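Local coordinates for Thiol:disulfide interchange protein DsbA (Pseudomonas aeruginosa, PDB 4ZL9) that probably introduces disulfide bonds into other periplasmic proteins by handing over its own redox-active disulfide, at residues A[31-36]-A[62-67]. The protein carries 1 engineered substitution. Numbering follows the deposited sequence.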
ATOM      1  N   GLU A  31      -2.915  -0.519  -3.006  1.00  5.98           N
ATOM      2  CA  GLU A  31      -1.642  -0.077  -3.590  1.00  6.81           C
ATOM      3  C   GLU A  31      -0.504  -0.737  -2.852  1.00  9.05           C
ATOM      4  O   GLU A  31      -0.311  -0.488  -1.664  1.00  8.40           O
ATOM      5  CB  GLU A  31      -1.454   1.424  -3.486  1.00  8.90           C
ATOM      6  CG  GLU A  31      -0.193   1.849  -4.254  1.00  9.26           C
ATOM      7  CD  GLU A  31       0.408   3.167  -3.841  1.00 12.54           C
ATOM      8  OE1 GLU A  31      -0.102   3.796  -2.908  1.00 14.43           O
ATOM      9  OE2 GLU A  31       1.439   3.555  -4.476  1.00 11.59           O
ATOM     10  N   LEU A  32       0.263  -1.545  -3.590  1.00  9.50           N
ATOM     11  CA  LEU A  32       1.455  -2.190  -3.057  1.00  7.95           C
ATOM     12  C   LEU A  32       2.550  -1.189  -3.284  1.00 11.56           C
ATOM     13  O   LEU A  32       2.668  -0.615  -4.366  1.00 11.87           O
ATOM     14  CB  LEU A  32       1.752  -3.520  -3.745  1.00  8.82           C
ATOM     15  CG  LEU A  32       0.738  -4.632  -3.363  1.00  9.58           C
ATOM     16  CD1 LEU A  32      -0.335  -4.686  -4.383  1.00 15.51           C
ATOM     17  CD2 LEU A  32       1.420  -5.994  -3.228  1.00 14.76           C
ATOM     18  N   PHE A  33       3.340  -0.962  -2.253  1.00  7.28           N
ATOM     19  CA  PHE A  33       4.328   0.111  -2.303  1.00 11.08           C
ATOM     20  C   PHE A  33       5.495  -0.212  -1.395  1.00 10.00           C
ATOM     21  O   PHE A  33       5.459  -1.165  -0.625  1.00 11.06           O
ATOM     22  CB  PHE A  33       3.706   1.442  -1.873  1.00 12.02           C
ATOM     23  CG  PHE A  33       3.617   1.598  -0.396  1.00 10.22           C
ATOM     24  CD1 PHE A  33       2.767   0.794   0.346  1.00 11.52           C
ATOM     25  CD2 PHE A  33       4.397   2.529   0.269  1.00 10.91           C
ATOM     26  CE1 PHE A  33       2.720   0.898   1.706  1.00 12.30           C
ATOM     27  CE2 PHE A  33       4.347   2.635   1.628  1.00 15.57           C
ATOM     28  CZ  PHE A  33       3.506   1.822   2.352  1.00 14.40           C
ATOM     29  N   TRP A  34       6.531   0.599  -1.504  1.00  9.05           N
ATOM     30  CA  TRP A  34       7.653   0.615  -0.570  1.00  9.85           C
ATOM     31  C   TRP A  34       7.987   2.085  -0.345  1.00  9.18           C
ATOM     32  O   TRP A  34       8.072   2.861  -1.302  1.00  9.93           O
ATOM     33  CB  TRP A  34       8.865  -0.135  -1.139  1.00 10.71           C
ATOM     34  CG  TRP A  34      10.138   0.101  -0.414  1.00 11.89           C
ATOM     35  CD1 TRP A  34      10.329   0.188   0.944  1.00 10.18           C
ATOM     36  CD2 TRP A  34      11.434   0.291  -1.010  1.00 10.34           C
ATOM     37  NE1 TRP A  34      11.659   0.421   1.213  1.00 10.85           N
ATOM     38  CE2 TRP A  34      12.348   0.491   0.036  1.00 10.89           C
ATOM     39  CE3 TRP A  34      11.898   0.311  -2.319  1.00 12.31           C
ATOM     40  CZ2 TRP A  34      13.707   0.703  -0.191  1.00 11.58           C
ATOM     41  CZ3 TRP A  34      13.241   0.506  -2.536  1.00 11.41           C
ATOM     42  CH2 TRP A  34      14.123   0.716  -1.482  1.00 13.42           C
ATOM     43  N   TYR A  35       8.148   2.476   0.912  1.00  8.96           N
ATOM     44  CA  TYR A  35       8.419   3.859   1.245  1.00  9.31           C
ATOM     45  C   TYR A  35       9.653   4.386   0.523  1.00 12.84           C
ATOM     46  O   TYR A  35       9.732   5.558   0.244  1.00 11.45           O
ATOM     47  CB  TYR A  35       8.682   4.008   2.725  1.00 12.73           C
ATOM     48  CG  TYR A  35       7.473   4.105   3.655  1.00 11.55           C
ATOM     49  CD1 TYR A  35       6.430   4.995   3.415  1.00 11.21           C
ATOM     50  CD2 TYR A  35       7.436   3.353   4.811  1.00 11.30           C
ATOM     51  CE1 TYR A  35       5.361   5.095   4.302  1.00 13.36           C
ATOM     52  CE2 TYR A  35       6.385   3.448   5.705  1.00 13.93           C
ATOM     53  CZ  TYR A  35       5.355   4.321   5.452  1.00 11.76           C
ATOM     54  OH  TYR A  35       4.325   4.377   6.373  1.00 16.19           O
ATOM     55  N   GLY A  36      10.610   3.512   0.238  1.00  9.75           N
ATOM     56  CA  GLY A  36      11.864   3.925  -0.354  1.00 10.37           C
ATOM     57  C   GLY A  36      11.918   3.948  -1.870  1.00 10.16           C
ATOM     58  O   GLY A  36      12.956   4.249  -2.453  1.00 10.77           O
ATOM     59  N   ARG A  62      -3.234   0.618   1.691  1.00  9.64           N
ATOM     60  CA  ARG A  62      -1.847   0.466   1.255  1.00 10.17           C
ATOM     61  C   ARG A  62      -1.281  -0.801   1.845  1.00 13.18           C
ATOM     62  O   ARG A  62      -1.525  -1.093   3.029  1.00 10.94           O
ATOM     63  CB  ARG A  62      -1.002   1.635   1.730  1.00 12.18           C
ATOM     64  CG  ARG A  62      -1.170   2.879   0.893  1.00 17.99           C
ATOM     65  CD  ARG A  62       0.063   3.737   0.993  1.00 25.99           C
ATOM     66  NE  ARG A  62      -0.011   4.847   0.059  1.00 29.95           N
ATOM     67  CZ  ARG A  62      -0.853   5.860   0.195  1.00 23.15           C
ATOM     68  NH1 ARG A  62      -1.685   5.911   1.229  1.00 24.67           N
ATOM     69  NH2 ARG A  62      -0.857   6.831  -0.701  1.00 23.61           N
ATOM     70  N   LEU A  63      -0.475  -1.519   1.057  1.00 11.10           N
ATOM     71  CA  LEU A  63       0.124  -2.787   1.485  1.00  7.99           C
ATOM     72  C   LEU A  63       1.585  -2.734   1.136  1.00  8.81           C
ATOM     73  O   LEU A  63       1.921  -2.544  -0.025  1.00  9.56           O
ATOM     74  CB  LEU A  63      -0.518  -3.959   0.754  1.00 10.51           C
ATOM     75  CG  LEU A  63      -0.101  -5.359   1.212  1.00 20.50           C
ATOM     76  CD1 LEU A  63      -0.805  -5.718   2.500  1.00 28.20           C
ATOM     77  CD2 LEU A  63      -0.441  -6.357   0.128  1.00 20.13           C
ATOM     78  N   PRO A  64       2.448  -2.844   2.147  1.00  8.85           N
ATOM     79  CA  PRO A  64       3.878  -2.731   1.869  1.00  9.90           C
ATOM     80  C   PRO A  64       4.346  -4.008   1.197  1.00  9.00           C
ATOM     81  O   PRO A  64       3.894  -5.092   1.571  1.00  9.60           O
ATOM     82  CB  PRO A  64       4.479  -2.583   3.259  1.00 12.05           C
ATOM     83  CG  PRO A  64       3.578  -3.341   4.139  1.00 15.73           C
ATOM     84  CD  PRO A  64       2.195  -3.063   3.585  1.00  9.79           C
ATOM     85  N   ALA A  65       5.213  -3.887   0.199  1.00 10.17           N
ATOM     86  CA  ALA A  65       5.752  -5.053  -0.467  1.00  9.83           C
ATOM     87  C   ALA A  65       6.955  -5.521   0.331  1.00  9.86           C
ATOM     88  O   ALA A  65       7.942  -4.782   0.441  1.00 11.20           O
ATOM     89  CB  ALA A  65       6.169  -4.687  -1.883  1.00 11.71           C
ATOM     90  N   LEU A  66       6.869  -6.723   0.901  1.00 10.36           N
ATOM     91  CA  LEU A  66       7.930  -7.237   1.739  1.00 16.51           C
ATOM     92  C   LEU A  66       8.864  -8.116   0.903  1.00 15.50           C
ATOM     93  O   LEU A  66       8.818  -9.358   0.976  1.00 16.94           O
ATOM     94  CB  LEU A  66       7.320  -8.025   2.894  1.00 12.28           C
ATOM     95  CG  LEU A  66       6.250  -7.229   3.657  1.00 15.07           C
ATOM     96  CD1 LEU A  66       5.574  -8.108   4.688  1.00 14.07           C
ATOM     97  CD2 LEU A  66       6.842  -5.967   4.309  1.00 15.19           C
ATOM     98  N   PHE A  67       9.722  -7.464   0.124  1.00 10.80           N
ATOM     99  CA  PHE A  67      10.536  -8.166  -0.879  1.00 12.47           C
ATOM    100  C   PHE A  67      11.974  -8.361  -0.394  1.00 16.45           C
ATOM    101  O   PHE A  67      12.886  -8.617  -1.191  1.00 18.91           O
ATOM    102  CB  PHE A  67      10.488  -7.409  -2.193  1.00 14.45           C
ATOM    103  CG  PHE A  67       9.151  -7.484  -2.888  1.00 20.79           C
ATOM    104  CD1 PHE A  67       8.116  -8.229  -2.346  1.00 13.86           C
ATOM    105  CD2 PHE A  67       8.945  -6.831  -4.086  1.00 22.18           C
ATOM    106  CE1 PHE A  67       6.892  -8.298  -2.972  1.00 15.77           C
ATOM    107  CE2 PHE A  67       7.720  -6.899  -4.730  1.00 21.51           C
ATOM    108  CZ  PHE A  67       6.698  -7.635  -4.169  1.00 20.34           C
TER
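Three backbone hydrogen bonds tie residues 31-36 to residues 62-67: Leu63 N to Glu31 O at 2.9 Å, Phe33 N to Leu63 O, and Ala65 N to Phe33 O. Leu63 bonds through its N-H to Glu31 and through its carbonyl to Phe33, the two residues flanking Leu32, as expected of a parallel pair. Phe33 O, besides accepting from Ala65 N, lies close to the CA-H of Pro64. The axes of 31-33 and 62-64 come within 4.7 Å at 31° to each other, a clear twist. They belong to strands 27-33 and 58-64, which are joined through helix 38-52 as the beta-alpha-beta unit of the thioredoxin fold; strand 58-64 forms one edge of the sheet, and the chain after Phe33 runs to the Cys37-Cys40 pair, predicted to be redox-active.

Charged and aromatic groups share the face of Glu31, Phe33 and Arg62. Glu31 OE1 meets Arg62 NE at 3.1 Å in a salt bridge; the hydrogen bond within it is weak, bent to 120° at the hydrogen. The two side chains run alongside each other, yet carboxylate and guanidinium planes are well turned from each other. Arg62 NH2 reaches a second carboxylate, Glu44 of helix 38-52, so the guanidinium probably offsets charge on both acids.

Arg62 also contributes a CH-pi contact, its CD standing over one face of the Phe33 ring, 4.0 Å from the centroid. With chi1 at 81°, Phe33 swings its ring toward the neighbouring strand, where CE1 packs on Arg62 CB and Pro64 CB; Phe78 of helix 70-83 meets this ring edge-to-face.

On the other face, Leu32 and Leu63 lie side by side, their CD2 methyls 3.9 Å apart, packed against helix 132-148 at Ala141, Leu144 and Ala145.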